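Local coordinates for ATP phosphoribosyltransferase regulatory subunit (Lactococcus lactis, PDB 1Z7M), which serves as the regulatory partner required for the first step of histidine biosynthesis and may allow histidine to feed back on ATP phosphoribosyltransferase activity, at residues I159-L164 with S267-I272; F177-A182 with D257-F262; I143-F148 with I321-H326; L172-F177 with Y293-N298. All coordinates share one frame; numbering follows the deposited sequence.

Contact 1 (I159-L164 with S267-I272); sequences ILSLAL and SMIKPI
Leu164 carries this contact, set against three side chains of 267-272 that reach it from separate positions along the loop. Its CB meets Ile269 CG2 at 3.8 Å, and the CD1 methyl lies 3.9 Å from that same Ile269 CG2. Farther out, both methyls of the leucine close on a single atom: Ile272 CD1 sits 3.9 Å from Leu164 CD1 and equally far from its CD2, so that the isoleucine tip faces the fork of the leucine. Lys270 contributes only its aliphatic part, with CD resting 4.1 Å from Leu164 CD2.

Ile269 spreads its two branches over the helix. With CG2 anti to the backbone N and CG1 beside it (chi1 -59°), the short branch is left for Leu164 while the extended one runs back one turn, placing CD1 3.6 Å from Ser161 OG in plain van der Waals contact. Leu164 has its CG beside the backbone N (chi1 -73°), which directs both methyls at the loop.

The second shell comes from helix 250-267, which leads into the loop, and from strand 175-181 of the sheet. Leu266, near the end of that helix, touches Ser161 and Leu164, while Phe177 of the strand packs on Ile272. The lysine chain continues past the leucine to a weak hydrogen bond between Lys270 NZ and Thr175 O.

Helix 152-169 and the loop leading into strand 272-274 are thus held together across this contact by apolar packing, with no polar bond between them, at the surface of the chain, with Leu164 itself buried beneath the more exposed Ile269.

Contact 2 (F177-A182 with D257-F262); sequences FEIGSA and DQLKEF
With CG1 of Ile179 between the backbone N and the carbonyl carbon (chi1 57°) and CD1 extended beyond it, the long branch rises from the strand toward helix 257-262. Leu259 answers from the helix with CG beside its backbone N (chi1 -60°), which brings both methyls down onto the strand. Ile179 CD1 lies against the turn of the helix, 4.2 Å from Leu259 CB and 4.1 Å from Phe262 CB, so the aromatic residue touches the isoleucine through its methylene and not its ring.

One residue along, Gly180 presents bare backbone to Leu259, whose CD2 lies against the Gly180 carbonyl while CD1 is 4.1 Å from Gly180 CA. The same methyl reaches Ser181 CB at 4.2 Å. The hydroxyl of Ser181 is occupied elsewhere: OG hydrogen-bonds to Asp287 OD1 and caps Phe184 N at the start of the next helix.

Strand and helix run nearly antiparallel, at 154°, and the axes of 177-181 and 257-262 approach to 8.6 Å, a helix laid on a sheet face. Strands 288-294 and 272-274 flank strand 175-181 within that sheet; Ile274 also touches Leu259, and helix 152-169 borders helix 250-267, its Leu160 and Glu156 touching Phe262.

Contact 3 (I143-F148 with I321-H326); sequences IGIELF and IGFCCH
The hydrogen bond from Ile321 N to Leu147 O, 3.0 Å long and lying in the carbonyl plane with 161° at the hydrogen, opens a ladder of six that joins the two strands. Ile145 and Phe323 exchange a reciprocal pair, 3.1 Å for Ile145 N to Phe323 O and the same for Phe323 N to Ile145 O. Ile143 N gives to Cys325 O at 3.1 Å, meeting a lone pair in the carbonyl plane. The return bonds, from Cys325 N to Ile143 O and from Leu147 N to Ile321 O, belong to the ladder too, though their modelled lengths are too short to be taken literally.

Between these hydrogen-bonded pairs lie the non-hydrogen-bonded ones, Gly144 with Cys324 and Glu146 with Gly322. Each contains a glycine, and the backbones approach closely there, with CA atoms of Glu146 and Gly322 4.2 Å apart. This is the middle of the largely antiparallel sheet that the protein shares with the class II aminoacyl-tRNA synthetase core, to which its family belongs.

On the face bearing Ile145 and Phe323, the phenylalanine stands with CG between its backbone N and carbonyl carbon (chi1 67°), and Ile145 CG1 makes a CH-pi contact over the ring, 3.9 Å from the centroid. Leu147 CB and Ile321 CG2 meet at 3.8 Å on the same face, and Ile159, Leu162 and Ala163 of helix 152-169 pack above it. On the other face, the buried carboxylate of Glu146 is satisfied by Tyr307 OH at OE1, with a weak bond from Thr102 OG1 to OE2.

Contact 4 (L172-F177 with Y293-N298); sequences LNKTVF and YSSAAN. With PO4 (phosphate ion), chain J.
Antiparallel backbone hydrogen bonds join Val176 and Tyr293, with Tyr293 N giving to Val176 O at 2.9 Å and Val176 N to Tyr293 O at 3.0 Å. Here, in the mixed central sheet, strand 288-294 ends and neighbouring strand 175-181 begins; beyond the ladder, 293-298 folds into a type I beta turn from Ser294 to Ala297. Ser295 N, from the second residue of that turn, donates to Lys174 O at 2.9 Å, nearly straight at 165°, and Ser295 OG adds a weak bond to it.

Lys174 has its CG anti to the backbone N (chi1 -176°), which lays the aliphatic chain alongside Ser295, CD 3.9 Å from Ser295 CB, before chi3 bends the amine away. On the face bearing Thr175 and Ser294, Ser294 CB packs against Thr175 CG2 at 4.0 Å and Leu172 CD1 at 4.1 Å, with Ile301 touching all three residues. Val176 CG2 meets Tyr293 CB on the opposite face, 4.2 Å away.

The tyrosine ring runs on toward a phosphate ion, probably from the crystallisation liquor, also hydrogen-bonded by Lys291 NZ of another protein chain. Tyr293 OH donates to phosphate O2 at 2.7 Å, at the ring edge near its plane.

In the fold
Contacts 2, 3 and 4 all reach one mixed sheet, yet each uses it differently. Contact 3, buried and nearest the chain centre, and contact 4, at the strand ends, are backbone ladders; contact 4 is only partly buried and borders another protein chain. Contact 2 is equally a buried contact, but joins a helix to the sheet by side-chain packing without a hydrogen bond. Contact 1 shares that apolar chemistry at the surface, and its helix bridges the others: Leu162 touches Ile145 of contact 3, while Leu160 touches Phe177, common to contacts 2 and 4. Contacts 3 and 4 stay about 7 Å apart at their nearest atoms, though the sheet connects them.

Contact 1 (I159-L164 with S267-I272)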
loop_
_atom_site.group_PDB
_atom_site.type_symbol
_atom_site.label_atom_id
_atom_site.label_comp_id
_atom_site.label_asym_id
_atom_site.label_seq_id
_atom_site.Cartn_x
_atom_site.Cartn_y
_atom_site.Cartn_z
ATOM N N ILE B 159 -24.956 22.140 24.251
ATOM C CA ILE B 159 -24.614 20.772 23.885
ATOM C C ILE B 159 -25.331 19.740 24.768
ATOM O O ILE B 159 -25.941 18.811 24.251
ATOM C CB ILE B 159 -23.076 20.575 23.927
ATOM C CG1 ILE B 159 -22.404 21.473 22.876
ATOM C CG2 ILE B 159 -22.705 19.133 23.645
ATOM C CD1 ILE B 159 -22.628 21.037 21.439
ATOM N N LEU B 160 -25.281 19.909 26.087
ATOM C CA LEU B 160 -25.951 18.983 27.016
ATOM C C LEU B 160 -27.440 18.884 26.750
ATOM O O LEU B 160 -28.043 17.818 26.828
ATOM C CB LEU B 160 -25.761 19.450 28.454
ATOM C CG LEU B 160 -24.528 18.943 29.183
ATOM C CD1 LEU B 160 -24.342 19.722 30.461
ATOM C CD2 LEU B 160 -24.696 17.472 29.474
ATOM N N SER B 161 -28.029 20.032 26.461
ATOM C CA SER B 161 -29.444 20.114 26.176
ATOM C C SER B 161 -29.765 19.318 24.906
ATOM O O SER B 161 -30.613 18.416 24.915
ATOM C CB SER B 161 -29.816 21.577 25.998
ATOM O OG SER B 161 -31.088 21.824 26.556
ATOM N N LEU B 162 -29.071 19.663 23.821
ATOM C CA LEU B 162 -29.227 19.016 22.517
ATOM C C LEU B 162 -29.088 17.517 22.646
ATOM O O LEU B 162 -29.924 16.772 22.159
ATOM C CB LEU B 162 -28.159 19.518 21.556
ATOM C CG LEU B 162 -28.648 20.105 20.239
ATOM C CD1 LEU B 162 -27.441 20.550 19.411
ATOM C CD2 LEU B 162 -29.475 19.081 19.496
ATOM N N ALA B 163 -28.012 17.083 23.291
ATOM C CA ALA B 163 -27.756 15.668 23.505
ATOM C C ALA B 163 -28.984 14.981 24.103
ATOM O O ALA B 163 -29.380 13.894 23.675
ATOM C CB ALA B 163 -26.555 15.489 24.424
ATOM N N LEU B 164 -29.585 15.617 25.099
ATOM C CA LEU B 164 -30.767 15.059 25.729
ATOM C C LEU B 164 -31.918 14.949 24.728
ATOM O O LEU B 164 -32.688 13.969 24.738
ATOM C CB LEU B 164 -31.184 15.926 26.911
ATOM C CG LEU B 164 -30.289 15.821 28.140
ATOM C CD1 LEU B 164 -30.888 16.648 29.252
ATOM C CD2 LEU B 164 -30.180 14.381 28.579
ATOM N N SER B 267 -32.616 18.673 34.801
ATOM C CA SER B 267 -33.401 17.650 35.499
ATOM C C SER B 267 -34.832 17.554 34.953
ATOM O O SER B 267 -35.460 16.492 34.963
ATOM C CB SER B 267 -33.427 17.946 37.008
ATOM O OG SER B 267 -34.076 19.185 37.299
ATOM N N MET B 268 -35.339 18.674 34.464
ATOM C CA MET B 268 -36.677 18.699 33.911
ATOM C C MET B 268 -36.748 17.864 32.628
ATOM O O MET B 268 -37.607 16.993 32.502
ATOM C CB MET B 268 -37.077 20.148 33.648
ATOM C CG MET B 268 -36.086 20.874 32.773
ATOM S SD MET B 268 -36.033 22.627 33.091
ATOM C CE MET B 268 -37.719 23.127 32.624
ATOM N N ILE B 269 -35.842 18.128 31.685
ATOM C CA ILE B 269 -35.791 17.399 30.410
ATOM C C ILE B 269 -35.643 15.890 30.641
ATOM O O ILE B 269 -36.346 15.084 30.035
ATOM C CB ILE B 269 -34.588 17.853 29.532
ATOM C CG1 ILE B 269 -34.668 19.345 29.233
ATOM C CG2 ILE B 269 -34.576 17.086 28.228
ATOM C CD1 ILE B 269 -33.505 19.847 28.381
ATOM N N LYS B 270 -34.717 15.521 31.520
ATOM C CA LYS B 270 -34.452 14.123 31.852
ATOM C C LYS B 270 -33.611 14.043 33.120
ATOM O O LYS B 270 -32.742 14.883 33.351
ATOM C CB LYS B 270 -33.694 13.444 30.718
ATOM C CG LYS B 270 -33.359 11.989 30.989
ATOM C CD LYS B 270 -32.618 11.367 29.816
ATOM C CE LYS B 270 -32.490 9.870 29.989
ATOM N NZ LYS B 270 -33.828 9.227 30.030
ATOM N N PRO B 271 -33.852 13.029 33.964
ATOM C CA PRO B 271 -33.047 12.942 35.185
ATOM C C PRO B 271 -31.587 12.657 34.855
ATOM O O PRO B 271 -31.246 11.606 34.303
ATOM C CB PRO B 271 -33.718 11.805 35.958
ATOM C CG PRO B 271 -34.239 10.912 34.869
ATOM C CD PRO B 271 -34.810 11.910 33.879
ATOM N N ILE B 272 -30.728 13.612 35.178
ATOM C CA ILE B 272 -29.303 13.467 34.922
ATOM C C ILE B 272 -28.638 12.705 36.061
ATOM O O ILE B 272 -29.102 12.726 37.201
ATOM C CB ILE B 272 -28.620 14.845 34.779
ATOM C CG1 ILE B 272 -29.305 15.647 33.680
ATOM C CG2 ILE B 272 -27.149 14.672 34.475
ATOM C CD1 ILE B 272 -29.435 14.898 32.389
#

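Contact 2 (F177-A182 with D257-F262)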
loop_
_atom_site.group_PDB
_atom_site.type_symbol
_atom_site.label_atom_id
_atom_site.label_comp_id
_atom_site.label_asym_id
_atom_site.label_seq_id
_atom_site.Cartn_x
_atom_site.Cartn_y
_atom_site.Cartn_z
ATOM N N PHE B 177 -28.379 8.974 31.382
ATOM C CA PHE B 177 -27.419 9.958 30.930
ATOM C C PHE B 177 -26.497 10.268 32.120
ATOM O O PHE B 177 -26.981 10.480 33.234
ATOM C CB PHE B 177 -28.176 11.197 30.488
ATOM C CG PHE B 177 -27.334 12.185 29.796
ATOM C CD1 PHE B 177 -27.170 12.127 28.424
ATOM C CD2 PHE B 177 -26.702 13.189 30.513
ATOM C CE1 PHE B 177 -26.385 13.063 27.764
ATOM C CE2 PHE B 177 -25.912 14.134 29.872
ATOM C CZ PHE B 177 -25.753 14.073 28.491
ATOM N N GLU B 178 -25.184 10.278 31.892
ATOM C CA GLU B 178 -24.198 10.532 32.957
ATOM C C GLU B 178 -23.246 11.676 32.660
ATOM O O GLU B 178 -22.642 11.717 31.593
ATOM C CB GLU B 178 -23.336 9.294 33.211
ATOM C CG GLU B 178 -24.058 8.095 33.795
ATOM C CD GLU B 178 -23.181 6.843 33.809
ATOM O OE1 GLU B 178 -23.647 5.791 34.299
ATOM O OE2 GLU B 178 -22.027 6.906 33.322
ATOM N N ILE B 179 -23.090 12.592 33.608
ATOM C CA ILE B 179 -22.167 13.699 33.418
ATOM C C ILE B 179 -21.029 13.636 34.421
ATOM O O ILE B 179 -21.162 13.063 35.503
ATOM C CB ILE B 179 -22.862 15.044 33.551
ATOM C CG1 ILE B 179 -23.548 15.148 34.910
ATOM C CG2 ILE B 179 -23.857 15.206 32.440
ATOM C CD1 ILE B 179 -24.206 16.490 35.141
ATOM N N GLY B 180 -19.906 14.232 34.054
ATOM C CA GLY B 180 -18.757 14.214 34.934
ATOM C C GLY B 180 -17.827 15.388 34.708
ATOM O O GLY B 180 -18.122 16.280 33.907
ATOM N N SER B 181 -16.700 15.378 35.414
ATOM C CA SER B 181 -15.721 16.448 35.308
ATOM C C SER B 181 -14.267 15.972 35.281
ATOM O O SER B 181 -13.802 15.318 36.211
ATOM C CB SER B 181 -15.909 17.409 36.468
ATOM O OG SER B 181 -14.929 18.427 36.433
ATOM N N ALA B 182 -13.558 16.310 34.207
ATOM C CA ALA B 182 -12.165 15.929 34.066
ATOM C C ALA B 182 -11.398 16.654 35.154
ATOM O O ALA B 182 -10.443 16.131 35.721
ATOM C CB ALA B 182 -11.644 16.340 32.702
ATOM N N ASP B 257 -20.124 21.217 42.172
ATOM C CA ASP B 257 -21.207 22.193 42.159
ATOM C C ASP B 257 -21.651 22.441 40.725
ATOM O O ASP B 257 -22.844 22.510 40.449
ATOM C CB ASP B 257 -20.760 23.523 42.768
ATOM C CG ASP B 257 -20.958 23.574 44.276
ATOM O OD1 ASP B 257 -21.781 22.780 44.811
ATOM O OD2 ASP B 257 -20.301 24.428 44.916
ATOM N N GLN B 258 -20.684 22.589 39.819
ATOM C CA GLN B 258 -20.982 22.816 38.409
ATOM C C GLN B 258 -21.851 21.681 37.854
ATOM O O GLN B 258 -22.848 21.924 37.174
ATOM C CB GLN B 258 -19.686 22.923 37.608
ATOM C CG GLN B 258 -19.913 23.269 36.151
ATOM C CD GLN B 258 -20.461 24.666 35.950
ATOM O OE1 GLN B 258 -19.746 25.648 36.106
ATOM N NE2 GLN B 258 -21.738 24.761 35.604
ATOM N N LEU B 259 -21.472 20.442 38.145
ATOM C CA LEU B 259 -22.241 19.295 37.679
ATOM C C LEU B 259 -23.640 19.363 38.277
ATOM O O LEU B 259 -24.630 19.124 37.596
ATOM C CB LEU B 259 -21.570 17.981 38.102
ATOM C CG LEU B 259 -20.147 17.753 37.591
ATOM C CD1 LEU B 259 -19.566 16.517 38.232
ATOM C CD2 LEU B 259 -20.154 17.637 36.083
ATOM N N LYS B 260 -23.712 19.693 39.561
ATOM C CA LYS B 260 -24.987 19.794 40.250
ATOM C C LYS B 260 -25.922 20.798 39.558
ATOM O O LYS B 260 -27.112 20.529 39.432
ATOM C CB LYS B 260 -24.745 20.185 41.707
ATOM C CG LYS B 260 -25.979 20.121 42.584
ATOM C CD LYS B 260 -25.699 20.720 43.950
ATOM C CE LYS B 260 -26.950 21.352 44.536
ATOM N NZ LYS B 260 -26.660 22.340 45.635
ATOM N N GLU B 261 -25.387 21.937 39.107
ATOM C CA GLU B 261 -26.196 22.956 38.415
ATOM C C GLU B 261 -26.836 22.327 37.186
ATOM O O GLU B 261 -28.056 22.348 37.014
ATOM C CB GLU B 261 -25.351 24.156 37.953
ATOM C CG GLU B 261 -25.020 25.199 39.028
ATOM C CD GLU B 261 -24.412 26.507 38.446
ATOM O OE1 GLU B 261 -25.112 27.197 37.656
ATOM O OE2 GLU B 261 -23.240 26.846 38.782
ATOM N N PHE B 262 -25.991 21.768 36.327
ATOM C CA PHE B 262 -26.448 21.102 35.116
ATOM C C PHE B 262 -27.506 20.074 35.500
ATOM O O PHE B 262 -28.550 19.973 34.866
ATOM C CB PHE B 262 -25.269 20.392 34.438
ATOM C CG PHE B 262 -24.244 21.323 33.844
ATOM C CD1 PHE B 262 -22.914 20.925 33.724
ATOM C CD2 PHE B 262 -24.608 22.592 33.398
ATOM C CE1 PHE B 262 -21.962 21.777 33.171
ATOM C CE2 PHE B 262 -23.663 23.452 32.843
ATOM C CZ PHE B 262 -22.334 23.041 32.730
#

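Contact 3 (I143-F148 with I321-H326)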
loop_
_atom_site.group_PDB
_atom_site.type_symbol
_atom_site.label_atom_id
_atom_site.label_comp_id
_atom_site.label_asym_id
_atom_site.label_seq_id
_atom_site.Cartn_x
_atom_site.Cartn_y
_atom_site.Cartn_z
ATOM N N ILE B 143 -23.215 9.753 14.332
ATOM C CA ILE B 143 -23.907 11.022 14.075
ATOM C C ILE B 143 -23.496 11.922 15.240
ATOM O O ILE B 143 -23.624 11.541 16.395
ATOM C CB ILE B 143 -25.450 10.901 14.063
ATOM C CG1 ILE B 143 -25.907 9.896 13.017
ATOM C CG2 ILE B 143 -26.042 12.227 13.691
ATOM C CD1 ILE B 143 -27.404 9.766 12.905
ATOM N N GLY B 144 -22.983 13.107 14.950
ATOM C CA GLY B 144 -22.568 13.962 16.036
ATOM C C GLY B 144 -22.487 15.410 15.637
ATOM O O GLY B 144 -22.682 15.748 14.474
ATOM N N ILE B 145 -22.202 16.267 16.614
ATOM C CA ILE B 145 -22.089 17.711 16.390
ATOM C C ILE B 145 -20.892 18.273 17.153
ATOM O O ILE B 145 -20.432 17.681 18.126
ATOM C CB ILE B 145 -23.354 18.459 16.869
ATOM C CG1 ILE B 145 -23.618 18.109 18.333
ATOM C CG2 ILE B 145 -24.541 18.107 15.991
ATOM C CD1 ILE B 145 -24.709 18.933 18.947
ATOM N N GLU B 146 -20.392 19.412 16.695
ATOM C CA GLU B 146 -19.252 20.071 17.324
ATOM C C GLU B 146 -19.577 21.548 17.492
ATOM O O GLU B 146 -20.113 22.179 16.583
ATOM C CB GLU B 146 -18.003 19.950 16.455
ATOM C CG GLU B 146 -17.598 18.539 16.116
ATOM C CD GLU B 146 -17.127 17.753 17.329
ATOM O OE1 GLU B 146 -16.318 18.312 18.098
ATOM O OE2 GLU B 146 -17.549 16.580 17.510
ATOM N N LEU B 147 -19.257 22.106 18.648
ATOM C CA LEU B 147 -19.517 23.508 18.885
ATOM C C LEU B 147 -18.175 24.212 19.051
ATOM O O LEU B 147 -17.395 23.858 19.930
ATOM C CB LEU B 147 -20.366 23.662 20.140
ATOM C CG LEU B 147 -21.542 24.623 19.991
ATOM C CD1 LEU B 147 -22.254 24.752 21.312
ATOM C CD2 LEU B 147 -21.048 25.978 19.506
ATOM N N PHE B 148 -17.895 25.193 18.199
ATOM C CA PHE B 148 -16.619 25.921 18.271
ATOM C C PHE B 148 -16.808 27.429 18.355
ATOM O O PHE B 148 -17.643 27.987 17.648
ATOM C CB PHE B 148 -15.766 25.649 17.030
ATOM C CG PHE B 148 -15.410 24.212 16.830
ATOM C CD1 PHE B 148 -15.537 23.632 15.576
ATOM C CD2 PHE B 148 -14.909 23.447 17.876
ATOM C CE1 PHE B 148 -15.172 22.314 15.357
ATOM C CE2 PHE B 148 -14.540 22.123 17.667
ATOM C CZ PHE B 148 -14.671 21.556 16.405
ATOM N N ILE B 321 -16.551 21.873 22.032
ATOM C CA ILE B 321 -17.299 20.818 22.686
ATOM C C ILE B 321 -18.246 20.167 21.685
ATOM O O ILE B 321 -18.639 20.782 20.693
ATOM C CB ILE B 321 -18.083 21.387 23.929
ATOM C CG1 ILE B 321 -18.934 20.296 24.578
ATOM C CG2 ILE B 321 -18.965 22.573 23.522
ATOM C CD1 ILE B 321 -19.566 20.740 25.880
ATOM N N GLY B 322 -18.593 18.912 21.934
ATOM C CA GLY B 322 -19.491 18.215 21.043
ATOM C C GLY B 322 -19.771 16.833 21.568
ATOM O O GLY B 322 -19.362 16.480 22.669
ATOM N N PHE B 323 -20.498 16.054 20.789
ATOM C CA PHE B 323 -20.796 14.691 21.184
ATOM C C PHE B 323 -20.987 13.841 19.938
ATOM O O PHE B 323 -21.064 14.366 18.821
ATOM C CB PHE B 323 -22.018 14.629 22.128
ATOM C CG PHE B 323 -23.325 15.011 21.496
ATOM C CD1 PHE B 323 -23.979 14.143 20.636
ATOM C CD2 PHE B 323 -23.921 16.227 21.801
ATOM C CE1 PHE B 323 -25.216 14.482 20.093
ATOM C CE2 PHE B 323 -25.157 16.577 21.267
ATOM C CZ PHE B 323 -25.806 15.703 20.410
ATOM N N CYS B 324 -21.056 12.531 20.135
ATOM C CA CYS B 324 -21.179 11.609 19.028
ATOM C C CYS B 324 -22.115 10.460 19.324
ATOM O O CYS B 324 -22.110 9.919 20.428
ATOM C CB CYS B 324 -19.797 11.077 18.685
ATOM S SG CYS B 324 -19.809 9.561 17.767
ATOM N N CYS B 325 -22.917 10.093 18.324
ATOM C CA CYS B 325 -23.894 9.009 18.456
ATOM C C CYS B 325 -23.400 7.731 17.813
ATOM O O CYS B 325 -23.015 7.713 16.648
ATOM C CB CYS B 325 -25.241 9.404 17.828
ATOM S SG CYS B 325 -25.992 10.846 18.586
ATOM N N HIS B 326 -23.435 6.655 18.587
ATOM C CA HIS B 326 -22.994 5.368 18.121
ATOM C C HIS B 326 -24.190 4.588 17.620
ATOM O O HIS B 326 -24.733 3.739 18.318
ATOM C CB HIS B 326 -22.277 4.665 19.262
ATOM C CG HIS B 326 -21.159 5.479 19.839
ATOM N ND1 HIS B 326 -21.073 5.776 21.182
ATOM C CD2 HIS B 326 -20.129 6.125 19.244
ATOM C CE1 HIS B 326 -20.043 6.578 21.387
ATOM N NE2 HIS B 326 -19.454 6.806 20.228
#

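Contact 4 (L172-F177 with Y293-N298)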
loop_
_atom_site.group_PDB
_atom_site.type_symbol
_atom_site.label_atom_id
_atom_site.label_comp_id
_atom_site.label_asym_id
_atom_site.label_seq_id
_atom_site.Cartn_x
_atom_site.Cartn_y
_atom_site.Cartn_z
ATOM N N LEU B 172 -35.401 4.551 22.129
ATOM C CA LEU B 172 -34.942 3.711 23.233
ATOM C C LEU B 172 -35.716 3.972 24.520
ATOM O O LEU B 172 -35.769 5.104 24.987
ATOM C CB LEU B 172 -33.459 3.959 23.459
ATOM C CG LEU B 172 -32.568 3.642 22.266
ATOM C CD1 LEU B 172 -31.177 4.149 22.545
ATOM C CD2 LEU B 172 -32.545 2.153 22.029
ATOM N N ASN B 173 -36.290 2.917 25.102
ATOM C CA ASN B 173 -37.089 3.032 26.328
ATOM C C ASN B 173 -36.325 3.346 27.609
ATOM O O ASN B 173 -36.589 4.359 28.246
ATOM C CB ASN B 173 -37.908 1.764 26.564
ATOM C CG ASN B 173 -38.617 1.286 25.320
ATOM O OD1 ASN B 173 -39.134 2.089 24.530
ATOM N ND2 ASN B 173 -38.664 -0.038 25.142
ATOM N N LYS B 174 -35.389 2.487 28.003
ATOM C CA LYS B 174 -34.627 2.718 29.232
ATOM C C LYS B 174 -33.177 3.199 29.029
ATOM O O LYS B 174 -32.264 2.399 28.791
ATOM C CB LYS B 174 -34.643 1.447 30.079
ATOM C CG LYS B 174 -33.966 1.601 31.426
ATOM C CD LYS B 174 -34.198 0.376 32.285
ATOM C CE LYS B 174 -35.692 0.161 32.502
ATOM N NZ LYS B 174 -35.985 -1.081 33.271
ATOM N N THR B 175 -32.972 4.510 29.143
ATOM C CA THR B 175 -31.642 5.092 28.961
ATOM C C THR B 175 -31.222 6.084 30.035
ATOM O O THR B 175 -31.971 6.992 30.395
ATOM C CB THR B 175 -31.507 5.858 27.612
ATOM O OG1 THR B 175 -32.344 7.025 27.624
ATOM C CG2 THR B 175 -31.888 4.970 26.444
ATOM N N VAL B 176 -29.999 5.928 30.521
ATOM C CA VAL B 176 -29.470 6.834 31.520
ATOM C C VAL B 176 -28.389 7.732 30.924
ATOM O O VAL B 176 -27.597 7.316 30.076
ATOM C CB VAL B 176 -28.886 6.069 32.719
ATOM C CG1 VAL B 176 -29.913 5.082 33.229
ATOM C CG2 VAL B 176 -27.602 5.366 32.329
ATOM N N PHE B 177 -28.379 8.974 31.382
ATOM C CA PHE B 177 -27.419 9.958 30.930
ATOM C C PHE B 177 -26.497 10.268 32.120
ATOM O O PHE B 177 -26.981 10.480 33.234
ATOM C CB PHE B 177 -28.176 11.197 30.488
ATOM C CG PHE B 177 -27.334 12.185 29.796
ATOM C CD1 PHE B 177 -27.170 12.127 28.424
ATOM C CD2 PHE B 177 -26.702 13.189 30.513
ATOM C CE1 PHE B 177 -26.385 13.063 27.764
ATOM C CE2 PHE B 177 -25.912 14.134 29.872
ATOM C CZ PHE B 177 -25.753 14.073 28.491
ATOM N N TYR B 293 -26.238 5.520 28.220
ATOM C CA TYR B 293 -26.389 4.090 27.978
ATOM C C TYR B 293 -27.840 3.660 27.814
ATOM O O TYR B 293 -28.756 4.373 28.215
ATOM C CB TYR B 293 -25.769 3.285 29.121
ATOM C CG TYR B 293 -24.268 3.396 29.219
ATOM C CD1 TYR B 293 -23.663 4.568 29.669
ATOM C CD2 TYR B 293 -23.450 2.332 28.846
ATOM C CE1 TYR B 293 -22.274 4.681 29.741
ATOM C CE2 TYR B 293 -22.059 2.430 28.914
ATOM C CZ TYR B 293 -21.477 3.606 29.358
ATOM O OH TYR B 293 -20.102 3.726 29.387
ATOM N N SER B 294 -28.034 2.492 27.206
ATOM C CA SER B 294 -29.359 1.912 27.003
ATOM C C SER B 294 -29.317 0.555 27.654
ATOM O O SER B 294 -28.339 -0.174 27.494
ATOM C CB SER B 294 -29.680 1.721 25.514
ATOM O OG SER B 294 -30.662 0.699 25.332
ATOM N N SER B 295 -30.365 0.205 28.385
ATOM C CA SER B 295 -30.390 -1.095 29.036
ATOM C C SER B 295 -30.280 -2.185 27.988
ATOM O O SER B 295 -30.037 -3.337 28.319
ATOM C CB SER B 295 -31.687 -1.273 29.825
ATOM O OG SER B 295 -32.820 -0.968 29.023
ATOM N N ALA B 296 -30.435 -1.809 26.722
ATOM C CA ALA B 296 -30.383 -2.767 25.621
ATOM C C ALA B 296 -29.038 -2.914 24.896
ATOM O O ALA B 296 -28.965 -3.539 23.838
ATOM C CB ALA B 296 -31.475 -2.436 24.614
ATOM N N ALA B 297 -27.978 -2.342 25.451
ATOM C CA ALA B 297 -26.660 -2.453 24.842
ATOM C C ALA B 297 -25.596 -2.284 25.912
ATOM O O ALA B 297 -25.823 -1.635 26.935
ATOM C CB ALA B 297 -26.489 -1.415 23.764
ATOM N N ASN B 298 -24.424 -2.848 25.658
ATOM C CA ASN B 298 -23.328 -2.813 26.614
ATOM C C ASN B 298 -22.405 -1.630 26.373
ATOM O O ASN B 298 -21.554 -1.289 27.200
ATOM C CB ASN B 298 -22.548 -4.115 26.496
ATOM C CG ASN B 298 -23.447 -5.297 26.188
ATOM O OD1 ASN B 298 -24.225 -5.745 27.035
ATOM N ND2 ASN B 298 -23.365 -5.791 24.963
HETATM P P PO4 J . -18.361 4.754 32.276
HETATM O O1 PO4 J . -19.374 5.533 32.588
HETATM O O2 PO4 J . -17.986 4.296 31.026
HETATM O O3 PO4 J . -16.996 5.968 32.474
HETATM O O4 PO4 J . -17.799 3.884 33.402
#